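Local coordinates for ABC transporter, substrate binding protein (Aeropyrum pernix, PDB 3EAF), which probably captures a small solute outside the cell and hands it to the membrane part of an ABC importer, at residues 177-182 with 203-208; 225-230 with 250-255. All coordinates share one frame; numbering follows the deposited sequence.

Contact 1: 177-182 with 203-208; sequences YDLPLR and VWCGNT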
loop_
_atom_site.group_PDB
_atom_site.type_symbol
_atom_site.label_atom_id
_atom_site.label_comp_id
_atom_site.label_asym_id
_atom_site.label_seq_id
_atom_site.Cartn_x
_atom_site.Cartn_y
_atom_site.Cartn_z
ATOM N N TYR A 177 5.459 -21.278 -1.987
ATOM C CA TYR A 177 4.500 -21.824 -2.951
ATOM C C TYR A 177 4.175 -20.765 -3.995
ATOM O O TYR A 177 3.820 -19.632 -3.658
ATOM C CB TYR A 177 3.242 -22.349 -2.226
ATOM C CG TYR A 177 3.600 -23.393 -1.186
ATOM C CD1 TYR A 177 3.606 -24.748 -1.503
ATOM C CD2 TYR A 177 4.010 -23.018 0.095
ATOM C CE1 TYR A 177 3.970 -25.706 -0.560
ATOM C CE2 TYR A 177 4.382 -23.962 1.034
ATOM C CZ TYR A 177 4.361 -25.305 0.704
ATOM O OH TYR A 177 4.729 -26.247 1.647
ATOM N N ASP A 178 4.311 -21.147 -5.262
ATOM C CA ASP A 178 4.266 -20.214 -6.384
ATOM C C ASP A 178 2.830 -19.954 -6.843
ATOM O O ASP A 178 2.321 -20.620 -7.751
ATOM C CB ASP A 178 5.138 -20.741 -7.538
ATOM C CG ASP A 178 5.549 -19.651 -8.522
ATOM O OD1 ASP A 178 4.906 -18.579 -8.568
ATOM O OD2 ASP A 178 6.534 -19.873 -9.265
ATOM N N LEU A 179 2.183 -18.981 -6.207
ATOM C CA LEU A 179 0.838 -18.580 -6.600
ATOM C C LEU A 179 0.929 -17.394 -7.558
ATOM O O LEU A 179 1.404 -16.324 -7.167
ATOM C CB LEU A 179 -0.010 -18.220 -5.375
ATOM C CG LEU A 179 -1.448 -17.771 -5.655
ATOM C CD1 LEU A 179 -2.337 -18.948 -6.035
ATOM C CD2 LEU A 179 -2.005 -17.034 -4.441
ATOM N N PRO A 180 0.497 -17.584 -8.818
ATOM C CA PRO A 180 0.593 -16.509 -9.800
ATOM C C PRO A 180 -0.232 -15.284 -9.410
ATOM O O PRO A 180 -1.289 -15.419 -8.788
ATOM C CB PRO A 180 0.026 -17.145 -11.075
ATOM C CG PRO A 180 0.222 -18.625 -10.872
ATOM C CD PRO A 180 -0.081 -18.804 -9.411
ATOM N N LEU A 181 0.254 -14.099 -9.777
ATOM C CA LEU A 181 -0.521 -12.865 -9.605
ATOM C C LEU A 181 -1.865 -12.950 -10.337
ATOM O O LEU A 181 -2.880 -12.425 -9.861
ATOM C CB LEU A 181 0.282 -11.655 -10.101
ATOM C CG LEU A 181 -0.308 -10.245 -9.938
ATOM C CD1 LEU A 181 -0.240 -9.775 -8.475
ATOM C CD2 LEU A 181 0.411 -9.261 -10.864
ATOM N N ARG A 182 -1.863 -13.622 -11.487
ATOM C CA ARG A 182 -3.071 -13.816 -12.291
ATOM C C ARG A 182 -3.643 -15.222 -12.090
ATOM O O ARG A 182 -4.191 -15.817 -13.018
ATOM C CB ARG A 182 -2.770 -13.591 -13.776
ATOM C CG ARG A 182 -2.234 -12.217 -14.139
ATOM C CD ARG A 182 -1.487 -12.287 -15.473
ATOM N NE ARG A 182 -0.805 -11.034 -15.803
ATOM C CZ ARG A 182 0.409 -10.692 -15.379
ATOM N NH1 ARG A 182 1.107 -11.495 -14.583
ATOM N NH2 ARG A 182 0.928 -9.529 -15.745
ATOM N N VAL A 203 -0.685 -19.326 6.840
ATOM C CA VAL A 203 -0.310 -19.069 5.444
ATOM C C VAL A 203 -0.200 -17.567 5.212
ATOM O O VAL A 203 -1.121 -16.819 5.539
ATOM C CB VAL A 203 -1.332 -19.677 4.446
ATOM C CG1 VAL A 203 -1.017 -19.256 3.003
ATOM C CG2 VAL A 203 -1.359 -21.203 4.549
ATOM N N TRP A 204 0.941 -17.134 4.667
ATOM C CA TRP A 204 1.105 -15.767 4.159
ATOM C C TRP A 204 0.824 -15.717 2.652
ATOM O O TRP A 204 1.252 -16.600 1.911
ATOM C CB TRP A 204 2.523 -15.260 4.452
ATOM C CG TRP A 204 2.912 -14.015 3.695
ATOM C CD1 TRP A 204 3.682 -13.941 2.563
ATOM C CD2 TRP A 204 2.543 -12.670 4.017
ATOM N NE1 TRP A 204 3.815 -12.630 2.163
ATOM C CE2 TRP A 204 3.131 -11.829 3.041
ATOM C CE3 TRP A 204 1.778 -12.092 5.037
ATOM C CZ2 TRP A 204 2.972 -10.438 3.055
ATOM C CZ3 TRP A 204 1.622 -10.713 5.051
ATOM C CH2 TRP A 204 2.217 -9.902 4.066
ATOM N N CYS A 205 0.090 -14.703 2.198
ATOM C CA CYS A 205 -0.048 -14.475 0.761
ATOM C C CYS A 205 0.387 -13.062 0.363
ATOM O O CYS A 205 -0.089 -12.082 0.924
ATOM C CB CYS A 205 -1.468 -14.770 0.272
ATOM S SG CYS A 205 -1.605 -14.732 -1.534
ATOM N N GLY A 206 1.281 -12.977 -0.622
ATOM C CA GLY A 206 1.868 -11.703 -1.031
ATOM C C GLY A 206 1.284 -11.039 -2.268
ATOM O O GLY A 206 1.823 -10.038 -2.732
ATOM N N ASN A 207 0.166 -11.565 -2.774
ATOM C CA ASN A 207 -0.464 -11.059 -3.999
ATOM C C ASN A 207 -1.671 -10.146 -3.712
ATOM O O ASN A 207 -2.013 -9.905 -2.550
ATOM C CB ASN A 207 -0.920 -12.228 -4.891
ATOM C CG ASN A 207 0.227 -13.108 -5.366
ATOM O OD1 ASN A 207 1.405 -12.803 -5.160
ATOM N ND2 ASN A 207 -0.120 -14.214 -6.017
ATOM N N THR A 208 -2.315 -9.654 -4.773
ATOM C CA THR A 208 -3.504 -8.809 -4.638
ATOM C C THR A 208 -4.741 -9.643 -4.297
ATOM O O THR A 208 -4.703 -10.876 -4.361
ATOM C CB THR A 208 -3.775 -7.958 -5.910
ATOM O OG1 THR A 208 -4.188 -8.811 -6.985
ATOM C CG2 THR A 208 -2.527 -7.180 -6.328
HETATM O O HOH W 1 -3.482 -11.388 -7.484
#

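Contact 2: 225-230 with 250-255; sequences DAFLLT and KVFGIS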
loop_
_atom_site.group_PDB
_atom_site.type_symbol
_atom_site.label_atom_id
_atom_site.label_comp_id
_atom_site.label_asym_id
_atom_site.label_seq_id
_atom_site.Cartn_x
_atom_site.Cartn_y
_atom_site.Cartn_z
ATOM N N ASP A 225 -7.048 -26.325 7.019
ATOM C CA ASP A 225 -7.597 -25.453 8.056
ATOM C C ASP A 225 -6.517 -24.653 8.773
ATOM O O ASP A 225 -6.297 -24.788 9.990
ATOM C CB ASP A 225 -8.478 -26.250 9.021
ATOM C CG ASP A 225 -9.755 -26.736 8.361
ATOM O OD1 ASP A 225 -10.312 -25.991 7.523
ATOM O OD2 ASP A 225 -10.202 -27.859 8.667
ATOM N N ALA A 226 -5.839 -23.825 7.988
ATOM C CA ALA A 226 -4.859 -22.890 8.492
ATOM C C ALA A 226 -5.446 -21.482 8.441
ATOM O O ALA A 226 -6.396 -21.224 7.697
ATOM C CB ALA A 226 -3.599 -22.962 7.653
ATOM N N PHE A 227 -4.880 -20.581 9.233
ATOM C CA PHE A 227 -5.188 -19.159 9.126
ATOM C C PHE A 227 -4.467 -18.566 7.914
ATOM O O PHE A 227 -3.315 -18.903 7.650
ATOM C CB PHE A 227 -4.740 -18.409 10.380
ATOM C CG PHE A 227 -5.568 -18.699 11.606
ATOM C CD1 PHE A 227 -6.942 -18.504 11.601
ATOM C CD2 PHE A 227 -4.964 -19.136 12.777
ATOM C CE1 PHE A 227 -7.706 -18.757 12.735
ATOM C CE2 PHE A 227 -5.724 -19.392 13.921
ATOM C CZ PHE A 227 -7.100 -19.201 13.892
ATOM N N LEU A 228 -5.154 -17.692 7.185
ATOM C CA LEU A 228 -4.543 -16.924 6.101
ATOM C C LEU A 228 -4.303 -15.476 6.527
ATOM O O LEU A 228 -5.210 -14.808 7.031
ATOM C CB LEU A 228 -5.407 -16.980 4.836
ATOM C CG LEU A 228 -5.041 -16.129 3.608
ATOM C CD1 LEU A 228 -3.644 -16.425 3.061
ATOM C CD2 LEU A 228 -6.071 -16.338 2.513
ATOM N N LEU A 229 -3.071 -15.007 6.342
ATOM C CA LEU A 229 -2.756 -13.594 6.527
ATOM C C LEU A 229 -2.324 -13.008 5.191
ATOM O O LEU A 229 -1.457 -13.564 4.521
ATOM C CB LEU A 229 -1.643 -13.405 7.565
ATOM C CG LEU A 229 -1.122 -11.973 7.804
ATOM C CD1 LEU A 229 -2.105 -11.098 8.608
ATOM C CD2 LEU A 229 0.245 -11.999 8.488
ATOM N N THR A 230 -2.918 -11.882 4.806
ATOM C CA THR A 230 -2.541 -11.244 3.541
ATOM C C THR A 230 -1.907 -9.891 3.761
ATOM O O THR A 230 -2.204 -9.189 4.735
ATOM C CB THR A 230 -3.733 -11.050 2.557
ATOM O OG1 THR A 230 -4.496 -9.894 2.932
ATOM C CG2 THR A 230 -4.632 -12.283 2.498
ATOM N N LYS A 250 -11.154 -17.254 9.758
ATOM C CA LYS A 250 -9.824 -17.815 9.456
ATOM C C LYS A 250 -8.930 -16.985 8.532
ATOM O O LYS A 250 -7.909 -17.488 8.060
ATOM C CB LYS A 250 -9.952 -19.229 8.859
ATOM C CG LYS A 250 -10.647 -20.243 9.758
ATOM C CD LYS A 250 -10.501 -21.655 9.222
ATOM C CE LYS A 250 -11.406 -21.932 8.039
ATOM N NZ LYS A 250 -11.340 -23.377 7.685
ATOM N N VAL A 251 -9.311 -15.740 8.253
ATOM C CA VAL A 251 -8.511 -14.872 7.371
ATOM C C VAL A 251 -8.295 -13.505 8.017
ATOM O O VAL A 251 -9.206 -12.944 8.632
ATOM C CB VAL A 251 -9.140 -14.696 5.961
ATOM C CG1 VAL A 251 -8.177 -13.950 5.023
ATOM C CG2 VAL A 251 -9.518 -16.053 5.343
ATOM N N PHE A 252 -7.080 -12.986 7.877
ATOM C CA PHE A 252 -6.721 -11.689 8.427
ATOM C C PHE A 252 -6.048 -10.834 7.360
ATOM O O PHE A 252 -5.274 -11.345 6.544
ATOM C CB PHE A 252 -5.784 -11.860 9.628
ATOM C CG PHE A 252 -6.421 -12.559 10.813
ATOM C CD1 PHE A 252 -7.038 -11.821 11.824
ATOM C CD2 PHE A 252 -6.402 -13.950 10.911
ATOM C CE1 PHE A 252 -7.627 -12.455 12.913
ATOM C CE2 PHE A 252 -6.991 -14.600 11.995
ATOM C CZ PHE A 252 -7.611 -13.849 12.995
ATOM N N GLY A 253 -6.343 -9.536 7.374
ATOM C CA GLY A 253 -5.725 -8.597 6.456
ATOM C C GLY A 253 -4.951 -7.540 7.207
ATOM O O GLY A 253 -5.359 -7.107 8.289
ATOM N N ILE A 254 -3.825 -7.132 6.639
ATOM C CA ILE A 254 -3.052 -6.028 7.184
ATOM C C ILE A 254 -3.524 -4.744 6.510
ATOM O O ILE A 254 -3.865 -4.752 5.325
ATOM C CB ILE A 254 -1.533 -6.227 6.929
ATOM C CG1 ILE A 254 -1.036 -7.526 7.574
ATOM C CG2 ILE A 254 -0.717 -5.023 7.416
ATOM C CD1 ILE A 254 0.364 -7.947 7.117
ATOM N N SER A 255 -3.556 -3.647 7.265
ATOM C CA SER A 255 -3.747 -2.328 6.677
ATOM C C SER A 255 -3.142 -1.261 7.571
ATOM O O SER A 255 -3.467 -1.201 8.759
ATOM C CB SER A 255 -5.230 -2.032 6.441
ATOM O OG SER A 255 -5.395 -0.727 5.914
HETATM O O HOH W 2 -7.841 -19.473 5.974
#

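Contact 1: 177-182 with 203-208
Asn207 reaches from the loop after strand 202-205 to the backbone of Leu179, and its side chain repays following outward from CB. CB itself comes near Leu181, 4.4 Å from CD1. With CG anti to the carbonyl carbon (chi1 -62°), the amide is carried toward 177-182. There ND2 donates to Leu179 O at 2.8 Å, a fairly straight bond (161°) whose acceptor lies in the plane of the amide, although the donor sits well above the carbonyl plane of Leu179. ND2 also bonds Ser211 OG, while OD1 accepts from Asp149 N and Ser155 OG, so both ends of this buried amide are used and its flip is fixed. A leucine here would probably leave Leu179 O without its donor and strip Asp149 N of an acceptor. Beside the amide, Leu179 CD2 rests 3.7 Å from Cys205 SG. Farther along, Leu181 CD1 meets Thr208 CG2 at 4.1 Å, and a water donates to both Leu181 O and Thr208 OG1, the latter also bonded to Asp19. The two loops leave the C-terminal ends of parallel strands, with strand 142-148 between them, the layout of an alpha/beta lobe in the periplasmic binding protein fold.

Contact 2: 225-230 with 250-255
Leu228 and Val251 pair across two neighbouring parallel strands, 227-230 and 251-255, of a beta-alpha-beta unit whose crossover includes helix 239-243. The backbone bonds alternate as parallel pairing requires: Leu228 N gives to Lys250 O, Phe252 N to Leu228 O at 2.7 Å, Thr230 N to Phe252 O, and Ile254 N to Thr230 O at 3.2 Å. Phe227 CA, Val251 CA and Leu229 CA add CA-H...O contacts between these rungs.

Apolar packing divides between the two faces of the sheet. On one, Leu228 and Val251 run alongside each other, CD2 against CG1, and Thr230 stands next to Gly253, which has no side chain to meet it. On the other, Leu229 CD1 fits between Phe252 CB and Ile254 CG1, 3.9 Å from each; holding CG anti to the backbone N (chi1 176°) lets this branch lean over the neighbouring strand. Helix 124-139 covers this second face, setting Leu132 and Leu135 on Leu229.

The aromatic contact is an offset edge-to-face pair in which the edge of Phe252 turns toward the face of Phe227, the centroids 5.8 Å apart and the planes at 73°. Phe139 and Phe134, both of that helix, meet Phe227 and Phe252 respectively.

Polar contacts gather where the strands begin. A water donates to both Ala226 O and Lys250 O, adding to the bond this last oxygen takes from Leu228 N. Beyond it the lysine chain, bent at chi3 (-76°), swings its end round to the carboxylate of Asp225, where NZ forms a salt bridge with OD1 at 2.8 Å.

In the fold
Contacts 1 and 2 follow one another along the chain and belong to the same mixed sheet, their centres about 13 Å apart. Strand 202-205 of contact 1 lies directly beside strand 227-230 of contact 2. A probable hydrogen bond runs from Val203 N to Phe227 O at 2.8 Å. A second, also 2.8 Å, runs from Leu229 N to Val203 O. Trp204 CE3 packs 3.6 Å from Leu229 O. Contact 2 is regular strand pairing, whereas contact 1 joins loops past the strand ends. Both lie away from the magnesium site of Glu325, Asp340 and Tyr341. A glycerol about 5 Å from the Thr208 side chain, probably from the crystallisation liquor, may mark a pocket beside contact 1.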